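Local coordinates for uncharacterized protein (Acinetobacter baumannii, PDB 4PAR), which probably acts as a modification-dependent restriction endonuclease that recognises 5-hydroxymethylcytosine in DNA and cuts the double strand nearby, at residues V50-K55 with D93-S98; K218-I223 with P266-V271; I245-T250 with D300-K305. The protein carries 3 engineered substitutions. All blocks are in the same frame, centred on the assembly; numbering follows the deposited sequence.

Contact 1 belongs to the N-terminal endonuclease region, whereas contacts 2 and 3 lie in the SRA-like region, their centres 31 and 23 Å from that of contact 1. Contact 1 is mostly buried and loop-based, combining an apolar patch with the hydroxyl and, weakly, the backbone N of one serine bonded to a carboxylate. Contacts 2 and 3 are strand pairings in one mixed sheet: 218-223 runs parallel to 266-271 and is partly exposed, while 245-250 runs antiparallel to 300-305 and is largely buried. Their centres are 15 Å apart, and they touch where R269 of contact 2 meets E247 and W304 of contact 3, so both pairings share a polar and aromatic cluster.

Contact 1. Residues V50-K55 with D93-S98; sequences VRLSNK and DEPLYS
V50 opens the contact by directing CG2 at the ring of P95, 3.9 Å from its CG, in the Vsr endonuclease-like N-terminal region, of the PD-(D/E)XK nuclease clan. Here strand 45-51 ends and the chain turns through a short loop into the antiparallel strand 57-64; the loop leading into strand 97-99 packs against this turn. V50 is still in the sheet, bonded through its backbone to A58, and its side chain also touches H70 of strand 69-74. L52 is the central apolar residue of the turn. Its CG stands beside the backbone N and opposite the carbonyl carbon (chi1 -52°), which carries CD2 across to P95 CD at 3.6 Å. The leucine and proline side chains pass each other in opposite directions, and L52 CD2 also lies 3.7 Å from E94 CB. P95 is thus covered by V50 and L52 from 50-55, while A58 and T60 of strand 57-64 and I120 of strand 119-124 also pack on it. At S53 the contact becomes polar. The side chain of E94 is extended beyond CG (chi2 -178°) and runs past L52, with OE1 3.6 Å from L52 CB, to bring its carboxylate to the start of the turn. OE2 is the oxygen that S53 approaches with both its hydroxyl and its backbone N, the latter in a weak, bent bond of 3.3 Å from S53 N to E94 OE2. The buried glutamate therefore meets an exposed serine at the edge of an otherwise apolar patch. The stronger bond, from S53 OG to E94 OE2 at 2.7 Å, arrives on the syn side of the carboxylate, 22° out of its plane.

Contact 2. Residues K218-I223 with P266-V271; sequences KKDTLI and PQKRIV
L222 and R269 come together through two different first torsions: the leucine CG swings opposite its backbone N (chi1 -179°), the arginine CG opposite its carbonyl carbon (chi1 -74°) with the chain straight from there to NE. The two side chains run alongside in the same direction, and L222 CD2 covers one face of the guanidinium, 3.3 Å from R269 NE. P266, which follows a cis peptide bond, adds its CG at 3.8 Å from L222 CB. On the other face of the sheet, I223 CD1 meets I270 CG2 at 3.5 Å, and T221 CG2 packs on K268 CB at 3.6 Å. Strands 221-224 and 268-276 are parallel neighbours in the SRA-like sheet, with T221, L222 and I223 opposite K268, R269 and I270. D220 O accepts K268 N at 3.0 Å, L222 N gives to K268 O at 2.9 Å, and L222 O receives a weak bond from I270 N. K268 NZ forms a salt bridge with E292 of strand 283-295 and R269 NH1 one with E247 OE1 of strand 244-247, while W224, further along strand 221-224, makes a cation-pi contact with R269. Between the strands, then, the long side chains contribute mainly aliphatic parts and a guanidinium face, while their salt bridges join this parallel pair to strands 283-295 and 244-247.

Contact 3. Residues I245-T250 with D300-K305; sequences ITEKST and DGAVWK
W304 and E247 stand on the same face of an antiparallel pairing in the SRA-like sheet, the glutamate reaching obliquely across to the indole with its carboxylate plane turned 39° from the ring. E247 CG lies opposite its own backbone N (chi1 -176°) and the chain stays extended beyond, which lifts OE1 to 3.4 Å from W304 NE1. The resulting hydrogen bond is weak and bent. E247 CB sits in the plane of the indole at its edge, and so does I245 O, which comes 3.5 Å from W304 CD1; the CD1-NE1 edge of the indole therefore runs along the neighbouring strand. A302 fills the same face ahead of the tryptophan, its CB 3.8 Å from E247 CB, and W262 of helix 252-264 packs on both of these residues. Y291 of the adjoining strand 283-295 touches W304 and I245. The opposite face has T246 beside V303, their CG2 methyls 4.2 Å apart. The backbones hold the register: I245 and W304 exchange a pair of nearly straight bonds, I245 N to W304 O and W304 N to I245 O, each 2.9 Å and in the carbonyl plane. At the next hydrogen-bonded pair, two residues on, E247 N gives to A302 O at 2.9 Å from above the carbonyl plane, while A302 N returns only a weak bond to E247 O. G301, with a positive phi of 60°, leads the chain into this end of the strand. OE1 of E247 has its stronger partner in R269, whose NH1 makes a salt bridge to it. The guanidinium, with a lesser contribution from the indole N-H, would be expected to favour the charged form of this buried glutamate.

Contact 1. Residues V50-K55 with D93-S98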
loop_
_atom_site.group_PDB
_atom_site.type_symbol
_atom_site.label_atom_id
_atom_site.label_comp_id
_atom_site.label_asym_id
_atom_site.label_seq_id
_atom_site.Cartn_x
_atom_site.Cartn_y
_atom_site.Cartn_z
ATOM N N VAL F 50 -0.700 1.978 24.498
ATOM C CA VAL F 50 -1.208 1.604 25.819
ATOM C C VAL F 50 -2.706 1.850 25.941
ATOM O O VAL F 50 -3.280 2.617 25.173
ATOM C CB VAL F 50 -0.494 2.368 26.930
ATOM C CG1 VAL F 50 0.998 2.116 26.852
ATOM C CG2 VAL F 50 -0.791 3.849 26.818
ATOM N N ARG F 51 -3.342 1.191 26.903
ATOM C CA ARG F 51 -4.783 1.345 27.080
ATOM C C ARG F 51 -5.103 2.037 28.390
ATOM O O ARG F 51 -4.820 1.512 29.466
ATOM C CB ARG F 51 -5.478 -0.009 27.025
ATOM C CG ARG F 51 -6.978 0.091 27.044
ATOM C CD ARG F 51 -7.606 -1.256 26.773
ATOM N NE ARG F 51 -7.246 -1.781 25.459
ATOM C CZ ARG F 51 -7.857 -1.438 24.330
ATOM N NH1 ARG F 51 -8.849 -0.558 24.353
ATOM N NH2 ARG F 51 -7.473 -1.972 23.179
ATOM N N LEU F 52 -5.691 3.223 28.284
ATOM C CA LEU F 52 -6.025 4.025 29.452
ATOM C C LEU F 52 -7.220 3.457 30.196
ATOM O O LEU F 52 -7.789 2.434 29.811
ATOM C CB LEU F 52 -6.335 5.466 29.055
ATOM C CG LEU F 52 -5.365 6.258 28.194
ATOM C CD1 LEU F 52 -5.937 7.647 27.985
ATOM C CD2 LEU F 52 -4.005 6.329 28.853
ATOM N N SER F 53 -7.615 4.156 31.252
ATOM C CA SER F 53 -8.741 3.738 32.079
ATOM C C SER F 53 -10.042 3.651 31.314
ATOM O O SER F 53 -10.875 2.815 31.626
ATOM C CB SER F 53 -8.926 4.697 33.246
ATOM O OG SER F 53 -7.768 4.719 34.068
ATOM N N ASN F 54 -10.197 4.480 30.290
ATOM C CA ASN F 54 -11.524 4.754 29.738
ATOM C C ASN F 54 -12.091 3.950 28.583
ATOM O O ASN F 54 -13.282 4.066 28.324
ATOM C CB ASN F 54 -11.581 6.215 29.308
ATOM C CG ASN F 54 -10.247 6.721 28.856
ATOM O OD1 ASN F 54 -9.338 5.946 28.514
ATOM N ND2 ASN F 54 -10.115 8.025 28.831
ATOM N N LYS F 55 -11.272 3.069 27.998
ATOM C CA LYS F 55 -11.387 2.519 26.635
ATOM C C LYS F 55 -10.591 3.269 25.565
ATOM O O LYS F 55 -10.542 2.835 24.424
ATOM C CB LYS F 55 -12.819 2.481 26.091
ATOM C CG LYS F 55 -13.274 3.804 25.441
ATOM C CD LYS F 55 -14.654 3.685 24.837
ATOM C CE LYS F 55 -15.197 5.041 24.329
ATOM N NZ LYS F 55 -15.768 5.958 25.362
ATOM N N ASP F 93 -0.710 8.518 36.389
ATOM C CA ASP F 93 0.310 7.628 35.836
ATOM C C ASP F 93 0.062 7.252 34.370
ATOM O O ASP F 93 0.701 6.341 33.842
ATOM C CB ASP F 93 0.438 6.371 36.698
ATOM C CG ASP F 93 1.680 6.401 37.580
ATOM O OD1 ASP F 93 2.757 6.792 37.076
ATOM O OD2 ASP F 93 1.580 6.049 38.775
ATOM N N GLU F 94 -0.889 7.924 33.730
ATOM C CA GLU F 94 -1.215 7.636 32.336
ATOM C C GLU F 94 -0.781 8.783 31.421
ATOM O O GLU F 94 -0.706 9.929 31.860
ATOM C CB GLU F 94 -2.716 7.382 32.195
ATOM C CG GLU F 94 -3.232 6.246 33.054
ATOM C CD GLU F 94 -4.711 5.999 32.850
ATOM O OE1 GLU F 94 -5.360 6.837 32.189
ATOM O OE2 GLU F 94 -5.221 4.972 33.347
ATOM N N PRO F 95 -0.482 8.477 30.145
ATOM C CA PRO F 95 0.036 9.493 29.219
ATOM C C PRO F 95 -0.937 10.640 28.961
ATOM O O PRO F 95 -2.134 10.508 29.205
ATOM C CB PRO F 95 0.281 8.699 27.933
ATOM C CG PRO F 95 -0.587 7.504 28.050
ATOM C CD PRO F 95 -0.596 7.160 29.497
ATOM N N LEU F 96 -0.413 11.765 28.489
ATOM C CA LEU F 96 -1.238 12.932 28.197
ATOM C C LEU F 96 -1.806 12.891 26.778
ATOM O O LEU F 96 -2.756 13.606 26.457
ATOM C CB LEU F 96 -0.429 14.219 28.388
ATOM C CG LEU F 96 -0.167 14.796 29.783
ATOM C CD1 LEU F 96 -0.335 13.770 30.881
ATOM C CD2 LEU F 96 1.231 15.390 29.837
ATOM N N TYR F 97 -1.229 12.044 25.932
ATOM C CA TYR F 97 -1.582 12.038 24.516
ATOM C C TYR F 97 -2.346 10.786 24.154
ATOM O O TYR F 97 -1.910 9.681 24.467
ATOM C CB TYR F 97 -0.336 12.140 23.636
ATOM C CG TYR F 97 0.496 13.380 23.850
ATOM C CD1 TYR F 97 1.446 13.430 24.859
ATOM C CD2 TYR F 97 0.345 14.494 23.032
ATOM C CE1 TYR F 97 2.218 14.552 25.057
ATOM C CE2 TYR F 97 1.114 15.625 23.223
ATOM C CZ TYR F 97 2.050 15.647 24.240
ATOM O OH TYR F 97 2.828 16.758 24.452
ATOM N N SER F 98 -3.473 10.959 23.475
ATOM C CA SER F 98 -4.326 9.831 23.132
ATOM C C SER F 98 -4.742 9.877 21.667
ATOM O O SER F 98 -4.362 10.785 20.939
ATOM C CB SER F 98 -5.557 9.811 24.034
ATOM O OG SER F 98 -6.214 11.065 24.009
#

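Contact 2. Residues K218-I223 with P266-V271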
loop_
_atom_site.group_PDB
_atom_site.type_symbol
_atom_site.label_atom_id
_atom_site.label_comp_id
_atom_site.label_asym_id
_atom_site.label_seq_id
_atom_site.Cartn_x
_atom_site.Cartn_y
_atom_site.Cartn_z
ATOM N N LYS F 218 -2.702 -30.825 31.135
ATOM C CA LYS F 218 -3.799 -30.461 32.033
ATOM C C LYS F 218 -5.124 -30.444 31.270
ATOM O O LYS F 218 -5.245 -29.770 30.247
ATOM C CB LYS F 218 -3.535 -29.099 32.687
ATOM C CG LYS F 218 -2.367 -29.077 33.671
ATOM C CD LYS F 218 -2.637 -29.978 34.870
ATOM C CE LYS F 218 -1.434 -30.063 35.795
ATOM N NZ LYS F 218 -1.708 -30.940 36.968
ATOM N N LYS F 219 -6.119 -31.175 31.770
ATOM C CA LYS F 219 -7.383 -31.318 31.047
ATOM C C LYS F 219 -8.431 -30.281 31.462
ATOM O O LYS F 219 -9.526 -30.242 30.899
ATOM C CB LYS F 219 -7.951 -32.732 31.230
ATOM C CG LYS F 219 -8.500 -33.031 32.617
ATOM C CD LYS F 219 -9.230 -34.366 32.639
ATOM C CE LYS F 219 -9.818 -34.662 34.010
ATOM N NZ LYS F 219 -10.544 -35.967 34.043
ATOM N N ASP F 220 -8.103 -29.456 32.452
ATOM C CA ASP F 220 -8.995 -28.373 32.864
ATOM C C ASP F 220 -8.606 -27.022 32.253
ATOM O O ASP F 220 -9.281 -26.016 32.483
ATOM C CB ASP F 220 -9.030 -28.264 34.391
ATOM C CG ASP F 220 -7.674 -27.933 34.985
ATOM O OD1 ASP F 220 -6.649 -28.315 34.382
ATOM O OD2 ASP F 220 -7.634 -27.293 36.056
ATOM N N THR F 221 -7.523 -26.999 31.477
ATOM C CA THR F 221 -7.029 -25.757 30.879
ATOM C C THR F 221 -6.992 -25.802 29.351
ATOM O O THR F 221 -6.771 -26.853 28.752
ATOM C CB THR F 221 -5.615 -25.412 31.382
ATOM O OG1 THR F 221 -4.740 -26.520 31.143
ATOM C CG2 THR F 221 -5.630 -25.095 32.871
ATOM N N LEU F 222 -7.195 -24.644 28.728
ATOM C CA LEU F 222 -7.163 -24.535 27.273
ATOM C C LEU F 222 -6.202 -23.436 26.810
ATOM O O LEU F 222 -6.224 -22.321 27.333
ATOM C CB LEU F 222 -8.568 -24.258 26.727
ATOM C CG LEU F 222 -8.694 -24.145 25.205
ATOM C CD1 LEU F 222 -8.643 -25.522 24.555
ATOM C CD2 LEU F 222 -9.960 -23.400 24.804
ATOM N N ILE F 223 -5.360 -23.755 25.831
ATOM C CA ILE F 223 -4.490 -22.754 25.228
ATOM C C ILE F 223 -5.308 -21.938 24.243
ATOM O O ILE F 223 -5.840 -22.479 23.277
ATOM C CB ILE F 223 -3.298 -23.383 24.487
ATOM C CG1 ILE F 223 -2.715 -24.555 25.277
ATOM C CG2 ILE F 223 -2.242 -22.329 24.198
ATOM C CD1 ILE F 223 -1.882 -24.138 26.452
ATOM N N PRO F 266 -13.582 -26.567 29.191
ATOM C CA PRO F 266 -12.670 -26.440 30.335
ATOM C C PRO F 266 -12.782 -25.091 31.041
ATOM O O PRO F 266 -12.924 -24.058 30.389
ATOM C CB PRO F 266 -11.290 -26.598 29.696
ATOM C CG PRO F 266 -11.476 -26.103 28.307
ATOM C CD PRO F 266 -12.856 -26.543 27.910
ATOM N N GLN F 267 -12.689 -25.113 32.367
ATOM C CA GLN F 267 -12.966 -23.937 33.184
ATOM C C GLN F 267 -11.809 -22.948 33.268
ATOM O O GLN F 267 -11.965 -21.848 33.804
ATOM C CB GLN F 267 -13.370 -24.375 34.591
ATOM C CG GLN F 267 -14.739 -25.020 34.637
ATOM C CD GLN F 267 -15.792 -24.151 33.982
ATOM O OE1 GLN F 267 -16.344 -24.506 32.943
ATOM N NE2 GLN F 267 -16.089 -23.013 34.598
ATOM N N LYS F 268 -10.654 -23.331 32.738
ATOM C CA LYS F 268 -9.495 -22.443 32.729
ATOM C C LYS F 268 -8.936 -22.278 31.324
ATOM O O LYS F 268 -8.960 -23.212 30.523
ATOM C CB LYS F 268 -8.403 -22.969 33.659
ATOM C CG LYS F 268 -8.727 -22.874 35.135
ATOM C CD LYS F 268 -7.678 -23.596 35.962
ATOM C CE LYS F 268 -7.929 -23.417 37.449
ATOM N NZ LYS F 268 -7.872 -21.980 37.837
ATOM N N ARG F 269 -8.441 -21.083 31.023
ATOM C CA ARG F 269 -7.766 -20.855 29.752
ATOM C C ARG F 269 -6.510 -20.015 29.941
ATOM O O ARG F 269 -6.560 -18.935 30.524
ATOM C CB ARG F 269 -8.702 -20.175 28.750
ATOM C CG ARG F 269 -9.779 -21.080 28.175
ATOM C CD ARG F 269 -10.594 -20.357 27.111
ATOM N NE ARG F 269 -11.694 -21.176 26.608
ATOM C CZ ARG F 269 -12.579 -20.765 25.706
ATOM N NH1 ARG F 269 -12.498 -19.541 25.204
ATOM N NH2 ARG F 269 -13.546 -21.578 25.305
ATOM N N ILE F 270 -5.382 -20.527 29.459
ATOM C CA ILE F 270 -4.160 -19.736 29.379
ATOM C C ILE F 270 -4.179 -18.961 28.060
ATOM O O ILE F 270 -4.353 -19.542 26.982
ATOM C CB ILE F 270 -2.898 -20.623 29.493
ATOM C CG1 ILE F 270 -1.702 -19.973 28.791
ATOM C CG2 ILE F 270 -3.172 -22.006 28.930
ATOM C CD1 ILE F 270 -1.350 -20.600 27.449
ATOM N N VAL F 271 -4.012 -17.646 28.148
ATOM C CA VAL F 271 -4.285 -16.787 27.003
ATOM C C VAL F 271 -3.044 -16.193 26.340
ATOM O O VAL F 271 -2.142 -15.688 27.009
ATOM C CB VAL F 271 -5.215 -15.629 27.406
ATOM C CG1 VAL F 271 -5.792 -14.960 26.170
ATOM C CG2 VAL F 271 -6.327 -16.143 28.285
#

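Contact 3. Residues I245-T250 with D300-K305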
loop_
_atom_site.group_PDB
_atom_site.type_symbol
_atom_site.label_atom_id
_atom_site.label_comp_id
_atom_site.label_asym_id
_atom_site.label_seq_id
_atom_site.Cartn_x
_atom_site.Cartn_y
_atom_site.Cartn_z
ATOM N N ILE F 245 -11.690 -10.570 30.641
ATOM C CA ILE F 245 -11.914 -10.697 29.207
ATOM C C ILE F 245 -13.332 -11.174 28.911
ATOM O O ILE F 245 -13.764 -12.194 29.438
ATOM C CB ILE F 245 -10.920 -11.680 28.582
ATOM C CG1 ILE F 245 -9.496 -11.133 28.697
ATOM C CG2 ILE F 245 -11.292 -11.968 27.134
ATOM C CD1 ILE F 245 -8.441 -12.023 28.068
ATOM N N THR F 246 -14.058 -10.446 28.069
ATOM C CA THR F 246 -15.408 -10.864 27.697
ATOM C C THR F 246 -15.438 -11.481 26.302
ATOM O O THR F 246 -14.919 -10.899 25.336
ATOM C CB THR F 246 -16.413 -9.692 27.741
ATOM O OG1 THR F 246 -16.215 -8.832 26.611
ATOM C CG2 THR F 246 -16.257 -8.894 29.029
ATOM N N GLU F 247 -16.042 -12.666 26.215
ATOM C CA GLU F 247 -16.224 -13.375 24.950
ATOM C C GLU F 247 -17.697 -13.460 24.547
ATOM O O GLU F 247 -18.572 -13.767 25.369
ATOM C CB GLU F 247 -15.628 -14.785 25.024
ATOM C CG GLU F 247 -15.705 -15.537 23.694
ATOM C CD GLU F 247 -15.034 -16.902 23.728
ATOM O OE1 GLU F 247 -14.683 -17.375 24.832
ATOM O OE2 GLU F 247 -14.856 -17.500 22.644
ATOM N N LYS F 248 -17.939 -13.185 23.267
ATOM C CA LYS F 248 -19.262 -13.173 22.660
ATOM C C LYS F 248 -19.103 -13.667 21.225
ATOM O O LYS F 248 -18.042 -14.168 20.865
ATOM C CB LYS F 248 -19.872 -11.765 22.700
ATOM C CG LYS F 248 -21.361 -11.711 22.409
ATOM C CD LYS F 248 -21.839 -10.303 22.057
ATOM C CE LYS F 248 -23.340 -10.302 21.746
ATOM N NZ LYS F 248 -24.002 -8.968 21.867
ATOM N N SER F 249 -20.150 -13.536 20.418
ATOM C CA SER F 249 -20.076 -13.813 18.988
ATOM C C SER F 249 -21.087 -12.954 18.238
ATOM O O SER F 249 -22.017 -12.415 18.836
ATOM C CB SER F 249 -20.322 -15.294 18.699
ATOM O OG SER F 249 -20.443 -15.530 17.309
ATOM N N THR F 250 -20.892 -12.817 16.930
ATOM C CA THR F 250 -21.791 -12.025 16.096
ATOM C C THR F 250 -23.189 -12.632 16.053
ATOM O O THR F 250 -24.180 -11.936 16.271
ATOM C CB THR F 250 -21.252 -11.894 14.661
ATOM O OG1 THR F 250 -21.005 -13.198 14.120
ATOM C CG2 THR F 250 -19.957 -11.095 14.657
ATOM N N ASP F 300 -22.524 -9.493 26.768
ATOM C CA ASP F 300 -21.174 -9.743 27.319
ATOM C C ASP F 300 -20.881 -11.243 27.453
ATOM O O ASP F 300 -19.735 -11.674 27.289
ATOM C CB ASP F 300 -21.000 -9.041 28.679
ATOM C CG ASP F 300 -20.976 -7.521 28.548
ATOM O OD1 ASP F 300 -21.497 -7.019 27.531
ATOM O OD2 ASP F 300 -20.440 -6.828 29.441
ATOM N N GLY F 301 -21.919 -12.030 27.734
ATOM C CA GLY F 301 -21.823 -13.476 27.609
ATOM C C GLY F 301 -20.752 -14.082 28.487
ATOM O O GLY F 301 -20.798 -13.945 29.707
ATOM N N ALA F 302 -19.796 -14.765 27.863
ATOM C CA ALA F 302 -18.701 -15.387 28.602
ATOM C C ALA F 302 -17.788 -14.341 29.242
ATOM O O ALA F 302 -17.468 -13.326 28.629
ATOM C CB ALA F 302 -17.892 -16.295 27.687
ATOM N N VAL F 303 -17.367 -14.597 30.475
ATOM C CA VAL F 303 -16.475 -13.688 31.181
ATOM C C VAL F 303 -15.353 -14.473 31.844
ATOM O O VAL F 303 -15.598 -15.410 32.599
ATOM C CB VAL F 303 -17.232 -12.853 32.235
ATOM C CG1 VAL F 303 -16.266 -12.269 33.258
ATOM C CG2 VAL F 303 -18.028 -11.748 31.558
ATOM N N TRP F 304 -14.120 -14.085 31.548
ATOM C CA TRP F 304 -12.941 -14.766 32.056
ATOM C C TRP F 304 -12.149 -13.818 32.948
ATOM O O TRP F 304 -11.672 -12.786 32.488
ATOM C CB TRP F 304 -12.070 -15.272 30.899
ATOM C CG TRP F 304 -12.828 -16.083 29.878
ATOM C CD1 TRP F 304 -13.584 -15.603 28.846
ATOM C CD2 TRP F 304 -12.901 -17.514 29.796
ATOM N NE1 TRP F 304 -14.125 -16.645 28.131
ATOM C CE2 TRP F 304 -13.720 -17.827 28.693
ATOM C CE3 TRP F 304 -12.352 -18.558 30.549
ATOM C CZ2 TRP F 304 -14.004 -19.142 28.325
ATOM C CZ3 TRP F 304 -12.637 -19.861 30.181
ATOM C CH2 TRP F 304 -13.457 -20.142 29.081
ATOM N N LYS F 305 -12.032 -14.165 34.225
ATOM C CA LYS F 305 -11.269 -13.368 35.181
ATOM C C LYS F 305 -9.849 -13.918 35.269
ATOM O O LYS F 305 -9.652 -15.127 35.168
ATOM C CB LYS F 305 -11.947 -13.378 36.556
ATOM C CG LYS F 305 -11.226 -12.585 37.641
ATOM C CD LYS F 305 -11.912 -12.751 38.990
ATOM C CE LYS F 305 -11.139 -12.053 40.097
ATOM N NZ LYS F 305 -9.789 -12.649 40.300
#